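Local coordinates for possible substrate binding protein of ABC transporter system (Rhodopseudomonas palustris, PDB 3N0X) that probably binds an amino acid or similar small solute, perhaps a branched-chain one, and delivers it to an ABC transporter for uptake, at residues Gly234-Ile237 and Leu238-Ala242; Glu103-Ala107 and Asp108-Gly112; Thr186-Gly189 and Gln190-Asp194. One frame throughout, in Å; residues are numbered along the deposited sequence.

Interaction 1: residues Gly234-Ile237 and Leu238-Ala242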
ATOM      1  N   GLY A 234       3.225  -6.571   9.556  1.00 11.75           N
ATOM      2  CA  GLY A 234       2.872  -6.514   8.130  1.00 12.31           C
ATOM      3  C   GLY A 234       4.042  -6.809   7.207  1.00 13.56           C
ATOM      4  O   GLY A 234       5.213  -6.803   7.607  1.00 14.56           O
ATOM      5  N   GLY A 235       3.713  -6.997   5.938  1.00 13.33           N
ATOM      6  CA  GLY A 235       4.729  -7.245   4.921  1.00 13.54           C
ATOM      7  C   GLY A 235       5.452  -5.975   4.560  1.00 13.76           C
ATOM      8  O   GLY A 235       5.196  -4.906   5.128  1.00 15.52           O
ATOM      9  N   ASN A 236       6.333  -6.079   3.591  1.00 14.65           N
ATOM     10  CA  ASN A 236       7.150  -4.925   3.233  1.00 13.70           C
ATOM     11  C   ASN A 236       7.806  -5.178   1.891  1.00 13.69           C
ATOM     12  O   ASN A 236       7.666  -6.229   1.300  1.00 13.97           O
ATOM     13  CB  ASN A 236       8.223  -4.612   4.317  1.00 15.70           C
ATOM     14  CG  ASN A 236       8.457  -3.138   4.492  1.00 18.87           C
ATOM     15  OD1 ASN A 236       8.418  -2.353   3.536  1.00 20.80           O
ATOM     16  ND2 ASN A 236       8.627  -2.729   5.763  1.00 25.19           N
ATOM     17  N   ILE A 237       8.514  -4.152   1.428  1.00 12.55           N
ATOM     18  CA  ILE A 237       9.230  -4.236   0.184  1.00 12.79           C
ATOM     19  C   ILE A 237      10.407  -5.184   0.302  1.00 12.90           C
ATOM     20  O   ILE A 237      10.865  -5.508   1.384  1.00 14.11           O
ATOM     21  CB  ILE A 237       9.676  -2.843  -0.323  1.00 13.42           C
ATOM     22  CG1 ILE A 237      10.588  -2.131   0.673  1.00 15.78           C
ATOM     23  CG2 ILE A 237       8.389  -2.024  -0.652  1.00 14.55           C
ATOM     24  CD1 ILE A 237      11.190  -0.826   0.127  1.00 16.15           C
ATOM     25  N   LEU A 238      10.916  -5.655  -0.832  1.00 13.33           N
ATOM     26  CA  LEU A 238      11.942  -6.680  -0.817  1.00 13.09           C
ATOM     27  C   LEU A 238      13.211  -6.365  -0.003  1.00 14.15           C
ATOM     28  O   LEU A 238      13.681  -7.217   0.743  1.00 14.99           O
ATOM     29  CB  LEU A 238      12.275  -7.188  -2.247  1.00 14.15           C
ATOM     30  CG  LEU A 238      11.120  -7.767  -3.073  1.00 13.67           C
ATOM     31  CD1 LEU A 238      11.588  -8.145  -4.509  1.00 13.93           C
ATOM     32  CD2 LEU A 238      10.488  -8.968  -2.393  1.00 14.17           C
ATOM     33  N   PRO A 239      13.802  -5.152  -0.150  1.00 14.35           N
ATOM     34  CA  PRO A 239      14.965  -4.865   0.706  1.00 16.25           C
ATOM     35  C   PRO A 239      14.679  -4.947   2.206  1.00 16.99           C
ATOM     36  O   PRO A 239      15.535  -5.386   2.995  1.00 18.43           O
ATOM     37  CB  PRO A 239      15.347  -3.444   0.322  1.00 17.27           C
ATOM     38  CG  PRO A 239      14.751  -3.212  -1.014  1.00 20.13           C
ATOM     39  CD  PRO A 239      13.499  -4.049  -1.088  1.00 15.78           C
ATOM     40  N   ALA A 240      13.489  -4.538   2.596  1.00 16.09           N
ATOM     41  CA  ALA A 240      13.082  -4.602   3.998  1.00 16.16           C
ATOM     42  C   ALA A 240      12.820  -6.032   4.507  1.00 17.97           C
ATOM     43  O   ALA A 240      12.898  -6.301   5.718  1.00 19.28           O
ATOM     44  CB  ALA A 240      11.845  -3.724   4.220  1.00 16.55           C
ATOM     45  N   LEU A 241      12.494  -6.945   3.597  1.00 14.63           N
ATOM     46  CA  LEU A 241      12.230  -8.345   3.959  1.00 13.71           C
ATOM     47  C   LEU A 241      13.513  -9.147   4.278  1.00 15.89           C
ATOM     48  O   LEU A 241      13.402 -10.276   4.763  1.00 14.54           O
ATOM     49  CB  LEU A 241      11.434  -9.044   2.845  1.00 14.68           C
ATOM     50  CG  LEU A 241       9.998  -8.619   2.592  1.00 13.38           C
ATOM     51  CD1 LEU A 241       9.416  -9.430   1.446  1.00 13.97           C
ATOM     52  CD2 LEU A 241       9.154  -8.768   3.878  1.00 15.10           C
ATOM     53  N   ALA A 242      14.709  -8.599   4.001  1.00 15.79           N
ATOM     54  CA  ALA A 242      15.958  -9.277   4.416  1.00 18.45           C
ATOM     55  C   ALA A 242      15.934  -9.537   5.942  1.00 19.42           C
ATOM     56  O   ALA A 242      16.278 -10.642   6.405  1.00 18.52           O
ATOM     57  CB  ALA A 242      17.206  -8.454   4.038  1.00 19.01           C
TER
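Asn236 and Ala240 meet where an extended run of chain bends into a turn with helix-like backbone angles, and the amide of Asn236 lies flat against the Ala240 methyl. Starting at its root, Asn236 CB is 3.7 Å from Ala240 CB. One bond on, Asn236 CG comes to 3.4 Å of the same methyl, which stands over the face of the amide, and OD1 and ND2 both pass it at slightly longer range. Asparagine suits this place because its flat end can rest a face on a small apolar group while its oxygen still bonds. OD1 takes the backbone N-H of Ile237 (Ile237 N to Asn236 OD1 2.8 Å, 152° at the hydrogen) in the carbonyl plane, on a lone pair, and also hydrogen-bonds a bound glycerol.

Next along, Ile237 has CG1 between its backbone N and carbonyl carbon (chi1 59°), which lays CG1 3.9 Å from Pro239 CD. Its carbonyl closes the turn through a weak bond, Leu241 N to Ile237 O 3.1 Å. Leu241 CG leans on that oxygen at 3.4 Å, and its branches reach back to the backbone of Asn236.

The turn follows strand 229-233. Gly235 bonds through its backbone to Ala253 of strand 251-254, Leu238 N bonds Asp282, and Ile237 packs on Phe283 and Phe284 at the start of helix 283-302.

Interaction 2: residues Glu103-Ala107 and Asp108-Gly112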
ATOM      1  N   GLU A 103      -1.015   7.437  -5.966  1.00 13.10           N
ATOM      2  CA  GLU A 103      -0.210   6.222  -6.091  1.00 11.59           C
ATOM      3  C   GLU A 103       1.238   6.644  -6.006  1.00 12.97           C
ATOM      4  O   GLU A 103       1.677   7.433  -6.838  1.00 13.65           O
ATOM      5  CB  GLU A 103      -0.464   5.582  -7.482  1.00 14.09           C
ATOM      6  CG  GLU A 103       0.411   4.386  -7.770  1.00 15.36           C
ATOM      7  CD  GLU A 103       0.183   3.232  -6.826  1.00 15.38           C
ATOM      8  OE1 GLU A 103      -0.995   2.779  -6.659  1.00 16.18           O
ATOM      9  OE2 GLU A 103       1.222   2.732  -6.311  1.00 15.91           O
ATOM     10  N   PRO A 104       2.006   6.084  -5.062  1.00 12.89           N
ATOM     11  CA  PRO A 104       1.696   5.077  -4.031  1.00 13.09           C
ATOM     12  C   PRO A 104       1.240   5.562  -2.666  1.00 13.93           C
ATOM     13  O   PRO A 104       0.922   4.720  -1.835  1.00 14.93           O
ATOM     14  CB  PRO A 104       3.041   4.377  -3.831  1.00 13.36           C
ATOM     15  CG  PRO A 104       4.025   5.466  -4.051  1.00 14.30           C
ATOM     16  CD  PRO A 104       3.452   6.301  -5.202  1.00 13.19           C
ATOM     17  N   ALA A 105       1.201   6.872  -2.454  1.00 14.76           N
ATOM     18  CA  ALA A 105       1.001   7.442  -1.093  1.00 13.49           C
ATOM     19  C   ALA A 105      -0.145   6.785  -0.336  1.00 12.73           C
ATOM     20  O   ALA A 105      -1.283   6.765  -0.830  1.00 14.29           O
ATOM     21  CB  ALA A 105       0.804   8.931  -1.156  1.00 13.65           C
ATOM     22  N   VAL A 106       0.136   6.353   0.893  1.00 13.94           N
ATOM     23  CA  VAL A 106      -0.784   5.560   1.709  1.00 14.39           C
ATOM     24  C   VAL A 106      -1.610   6.342   2.747  1.00 13.08           C
ATOM     25  O   VAL A 106      -2.523   5.787   3.321  1.00 14.49           O
ATOM     26  CB  VAL A 106      -0.017   4.447   2.508  1.00 14.79           C
ATOM     27  CG1 VAL A 106       0.747   3.532   1.561  1.00 14.89           C
ATOM     28  CG2 VAL A 106       0.928   5.075   3.567  1.00 17.50           C
ATOM     29  N   ALA A 107      -1.302   7.604   3.011  1.00 14.28           N
ATOM     30  CA  ALA A 107      -1.907   8.300   4.151  1.00 13.56           C
ATOM     31  C   ALA A 107      -3.420   8.242   4.124  1.00 14.95           C
ATOM     32  O   ALA A 107      -4.043   8.569   3.112  1.00 13.85           O
ATOM     33  CB  ALA A 107      -1.443   9.743   4.213  1.00 14.94           C
ATOM     34  N   ASP A 108      -4.021   7.827   5.237  1.00 14.21           N
ATOM     35  CA  ASP A 108      -5.477   7.680   5.287  1.00 14.95           C
ATOM     36  C   ASP A 108      -6.219   8.960   4.968  1.00 14.98           C
ATOM     37  O   ASP A 108      -7.285   8.937   4.341  1.00 16.56           O
ATOM     38  CB  ASP A 108      -5.937   7.201   6.688  1.00 16.60           C
ATOM     39  CG  ASP A 108      -5.760   5.679   6.899  1.00 23.55           C
ATOM     40  OD1 ASP A 108      -5.585   4.918   5.917  1.00 20.43           O
ATOM     41  OD2 ASP A 108      -5.824   5.222   8.092  1.00 24.09           O
ATOM     42  N   GLN A 109      -5.658  10.087   5.401  1.00 15.36           N
ATOM     43  CA  GLN A 109      -6.348  11.383   5.256  1.00 15.94           C
ATOM     44  C   GLN A 109      -6.630  11.758   3.791  1.00 14.19           C
ATOM     45  O   GLN A 109      -7.541  12.562   3.537  1.00 15.74           O
ATOM     46  CB  GLN A 109      -5.543  12.504   5.964  1.00 19.01           C
ATOM     47  CG  GLN A 109      -5.351  12.300   7.491  1.00 27.37           C
ATOM     48  CD  GLN A 109      -4.318  11.163   7.897  1.00 36.57           C
ATOM     49  OE1 GLN A 109      -3.474  10.699   7.082  1.00 23.89           O
ATOM     50  NE2 GLN A 109      -4.410  10.708   9.172  1.00 35.94           N
ATOM     51  N   ILE A 110      -5.877  11.185   2.849  1.00 15.56           N
ATOM     52  CA  ILE A 110      -6.039  11.470   1.439  1.00 14.91           C
ATOM     53  C   ILE A 110      -7.430  11.101   0.951  1.00 14.94           C
ATOM     54  O   ILE A 110      -7.971  11.797   0.092  1.00 16.73           O
ATOM     55  CB  ILE A 110      -4.929  10.797   0.626  1.00 12.86           C
ATOM     56  CG1 ILE A 110      -3.600  11.475   0.965  1.00 14.78           C
ATOM     57  CG2 ILE A 110      -5.234  10.790  -0.899  1.00 15.68           C
ATOM     58  CD1 ILE A 110      -2.335  10.755   0.403  1.00 15.62           C
ATOM     59  N   THR A 111      -7.989  10.017   1.474  1.00 14.95           N
ATOM     60  CA  THR A 111      -9.355   9.633   1.144  1.00 14.69           C
ATOM     61  C   THR A 111     -10.305   9.878   2.335  1.00 16.87           C
ATOM     62  O   THR A 111     -11.446   9.361   2.355  1.00 19.09           O
ATOM     63  CB  THR A 111      -9.459   8.180   0.688  1.00 16.15           C
ATOM     64  OG1 THR A 111      -8.750   7.321   1.606  1.00 16.02           O
ATOM     65  CG2 THR A 111      -8.888   8.010  -0.735  1.00 15.12           C
ATOM     66  N   GLY A 112      -9.847  10.672   3.287  1.00 17.05           N
ATOM     67  CA  GLY A 112     -10.615  10.993   4.469  1.00 18.73           C
ATOM     68  C   GLY A 112     -10.858  12.481   4.595  1.00 19.60           C
ATOM     69  O   GLY A 112     -11.466  13.097   3.732  1.00 18.19           O
TER
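Ala107 and Ile110 are joined both through the backbone and through their side chains, across a one-turn 3-10 segment in the loop between parallel strands 100-102 and 119-121, shortly after the cis peptide before Pro104. Ile110 N donates a hydrogen bond to Ala107 O at 3.2 Å, with 156° at the hydrogen, and stands well above the carbonyl plane, 50° out of it. Two further i to i+3 bonds, the 3-10 pattern, continue the turn: Thr111 N to Asp108 O at 3.1 Å and Gly112 N to Gln109 O at 3.0 Å.

Apolar contact fills the inner side. Ile110 CG1 lies anti to the carbonyl carbon (chi1 -68°), from where its chain reaches back over the turn. Ile110 CD1 ends 4.0 Å from Ala105 CB and equally far from Ala107 CB. The alanines are small enough to let this branched side chain lie close to the backbone, and Ile110 itself is buried against Ala86 and Leu87 of helix 83-96.

Of the polar side chains, Gln109 bends at chi2 and brings OE1 to 3.6 Å of the Ala107 methyl, whereas Asp108 turns outward to bond Ser127.

Arg121 NH1 hydrogen-bonds the carbonyls of Ala105 and Ala107, and its NH2 bonds Thr111 OG1, so one guanidinium ties both halves of the turn. Ala107 O thus serves two donors, and the arginine's charge would probably polarise it.

Interaction 3: residues Thr186-Gly189 and Gln190-Asp194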
ATOM      1  N   THR A 186      13.670  -3.497  25.913  1.00 23.09           N
ATOM      2  CA  THR A 186      13.704  -4.411  27.045  1.00 23.69           C
ATOM      3  C   THR A 186      12.480  -4.261  27.940  1.00 23.51           C
ATOM      4  O   THR A 186      11.775  -5.236  28.245  1.00 23.06           O
ATOM      5  CB  THR A 186      15.023  -4.216  27.874  1.00 27.34           C
ATOM      6  OG1 THR A 186      16.144  -4.394  26.991  1.00 28.34           O
ATOM      7  CG2 THR A 186      15.076  -5.213  29.028  1.00 31.45           C
ATOM      8  N   ALA A 187      12.199  -3.036  28.348  1.00 22.28           N
ATOM      9  CA  ALA A 187      11.110  -2.787  29.291  1.00 22.02           C
ATOM     10  C   ALA A 187       9.734  -3.064  28.683  1.00 19.82           C
ATOM     11  O   ALA A 187       8.902  -3.769  29.279  1.00 20.12           O
ATOM     12  CB  ALA A 187      11.183  -1.337  29.818  1.00 23.51           C
ATOM     13  N   VAL A 188       9.495  -2.488  27.513  1.00 18.63           N
ATOM     14  CA  VAL A 188       8.203  -2.683  26.836  1.00 16.77           C
ATOM     15  C   VAL A 188       8.012  -4.177  26.450  1.00 17.95           C
ATOM     16  O   VAL A 188       6.906  -4.702  26.540  1.00 17.75           O
ATOM     17  CB  VAL A 188       7.986  -1.731  25.635  1.00 15.14           C
ATOM     18  CG1 VAL A 188       8.877  -2.040  24.465  1.00 18.23           C
ATOM     19  CG2 VAL A 188       6.504  -1.798  25.138  1.00 15.60           C
ATOM     20  N   GLY A 189       9.102  -4.834  26.039  1.00 18.63           N
ATOM     21  CA  GLY A 189       9.080  -6.249  25.668  1.00 18.58           C
ATOM     22  C   GLY A 189       8.595  -7.081  26.835  1.00 18.21           C
ATOM     23  O   GLY A 189       7.725  -7.937  26.673  1.00 17.39           O
ATOM     24  N   GLN A 190       9.153  -6.830  28.011  1.00 17.63           N
ATOM     25  CA  GLN A 190       8.735  -7.549  29.206  1.00 18.56           C
ATOM     26  C   GLN A 190       7.264  -7.295  29.563  1.00 19.26           C
ATOM     27  O   GLN A 190       6.553  -8.230  29.942  1.00 19.49           O
ATOM     28  CB  GLN A 190       9.674  -7.304  30.392  1.00 20.31           C
ATOM     29  CG  GLN A 190       9.496  -8.379  31.454  1.00 23.90           C
ATOM     30  CD  GLN A 190       9.897  -9.779  30.974  1.00 24.20           C
ATOM     31  OE1 GLN A 190      10.963  -9.975  30.398  1.00 29.92           O
ATOM     32  NE2 GLN A 190       9.011 -10.754  31.194  1.00 27.04           N
ATOM     33  N   ARG A 191       6.793  -6.060  29.389  1.00 17.93           N
ATOM     34  CA  ARG A 191       5.378  -5.774  29.641  1.00 18.33           C
ATOM     35  C   ARG A 191       4.497  -6.576  28.694  1.00 17.56           C
ATOM     36  O   ARG A 191       3.450  -7.115  29.093  1.00 18.25           O
ATOM     37  CB  ARG A 191       5.065  -4.276  29.535  1.00 18.67           C
ATOM     38  CG  ARG A 191       5.785  -3.432  30.615  1.00 21.19           C
ATOM     39  CD  ARG A 191       5.131  -2.072  30.756  1.00 24.18           C
ATOM     40  NE  ARG A 191       5.221  -1.237  29.559  1.00 21.28           N
ATOM     41  CZ  ARG A 191       6.263  -0.459  29.263  1.00 22.03           C
ATOM     42  NH1 ARG A 191       7.326  -0.445  30.064  1.00 23.27           N
ATOM     43  NH2 ARG A 191       6.260   0.287  28.162  1.00 23.40           N
ATOM     44  N   LEU A 192       4.893  -6.620  27.427  1.00 15.32           N
ATOM     45  CA  LEU A 192       4.142  -7.387  26.431  1.00 13.60           C
ATOM     46  C   LEU A 192       4.145  -8.869  26.761  1.00 14.89           C
ATOM     47  O   LEU A 192       3.103  -9.535  26.717  1.00 15.97           O
ATOM     48  CB  LEU A 192       4.714  -7.129  25.026  1.00 14.00           C
ATOM     49  CG  LEU A 192       4.522  -5.716  24.468  1.00 13.32           C
ATOM     50  CD1 LEU A 192       5.488  -5.491  23.322  1.00 15.11           C
ATOM     51  CD2 LEU A 192       3.077  -5.484  24.002  1.00 15.99           C
ATOM     52  N   PHE A 193       5.309  -9.392  27.108  1.00 15.18           N
ATOM     53  CA  PHE A 193       5.393 -10.812  27.473  1.00 16.49           C
ATOM     54  C   PHE A 193       4.551 -11.091  28.711  1.00 17.41           C
ATOM     55  O   PHE A 193       3.800 -12.084  28.752  1.00 17.30           O
ATOM     56  CB  PHE A 193       6.831 -11.239  27.774  1.00 17.67           C
ATOM     57  CG  PHE A 193       7.771 -11.139  26.626  1.00 17.55           C
ATOM     58  CD1 PHE A 193       7.347 -11.047  25.325  1.00 16.08           C
ATOM     59  CD2 PHE A 193       9.136 -11.173  26.864  1.00 19.04           C
ATOM     60  CE1 PHE A 193       8.237 -10.971  24.285  1.00 20.00           C
ATOM     61  CE2 PHE A 193      10.032 -11.093  25.808  1.00 22.38           C
ATOM     62  CZ  PHE A 193       9.588 -11.002  24.528  1.00 23.24           C
ATOM     63  N   ASP A 194       4.656 -10.223  29.723  1.00 18.39           N
ATOM     64  CA  ASP A 194       3.876 -10.427  30.958  1.00 19.18           C
ATOM     65  C   ASP A 194       2.364 -10.353  30.725  1.00 18.68           C
ATOM     66  O   ASP A 194       1.592 -11.095  31.362  1.00 19.67           O
ATOM     67  CB  ASP A 194       4.300  -9.467  32.065  1.00 20.65           C
ATOM     68  CG  ASP A 194       5.693  -9.781  32.600  1.00 24.96           C
ATOM     69  OD1 ASP A 194       6.272 -10.869  32.296  1.00 26.08           O
ATOM     70  OD2 ASP A 194       6.232  -8.915  33.316  1.00 29.39           O
TER
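Gly189 O and Phe193 N form one of four consecutive alpha-helical hydrogen bonds here, 2.9 Å long with 164° at the hydrogen. The others run from Gln190 N to Thr186 O, from Arg191 N to Ala187 O and, also at 2.9 Å, from Leu192 N to Val188 O; all are fairly straight. A side-chain bond spans the next turn: Gln190 NE2 donates to Asp194 OD1 at 3.0 Å, with the acceptor in the plane of the glutamine amide but the donor above the carboxylate plane. Gln190 NE2 also bonds Tyr227, and Asp194 has a second, charged partner in Lys197.

Further out, Arg191 folds back along the helix. The bend at chi3 (-64°) lays its guanidinium over Val188, whose CA stands 3.7 Å above the centre of the plane, while Arg191 NH2 lies 3.7 Å from Val188 CB. The same NH2 forms a salt bridge with Glu176 of strand 171-178.

Phe193 has CG beside its own backbone N (chi1 -63°), which sets one ring face over Gly189 O, 3.2 Å from the ring plane and toward the rim. Branched, apolar Val188 and Leu192 touch at 4.2 Å, CG2 to CD1, and press onto strands 142-149 and 171-178.

With one polar and one apolar face, the helix is amphipathic. By topology it is the connecting helix of a beta-alpha-beta crossover: it links parallel strands 171-178 and 202-207, which have strand 142-149 between them in the sheet.

In the fold
Along the chain interaction 2 comes first, then interaction 3, then interaction 1. Interaction 2 lies in the loop after strand 100-102 of the six-stranded mixed sheet. The other two are attached to the four-stranded parallel sheet: 186-194 on a helix packed against it, 234-242 in the loop leaving its edge strand 229-233. Centres of interactions 1 and 2, 1 and 3, and 2 and 3 are about 20, 25 and 33 Å apart; none touch. Two sheets flanked by helices fit the two-lobed periplasmic binding protein fold. Glycerol, probably from the crystallisation liquor, bonds Asn236 and lies about 5 Å from Val106, consistent with loops facing the cleft between the lobes. Interaction 3 is peripheral, about 30 Å from the chain's centre.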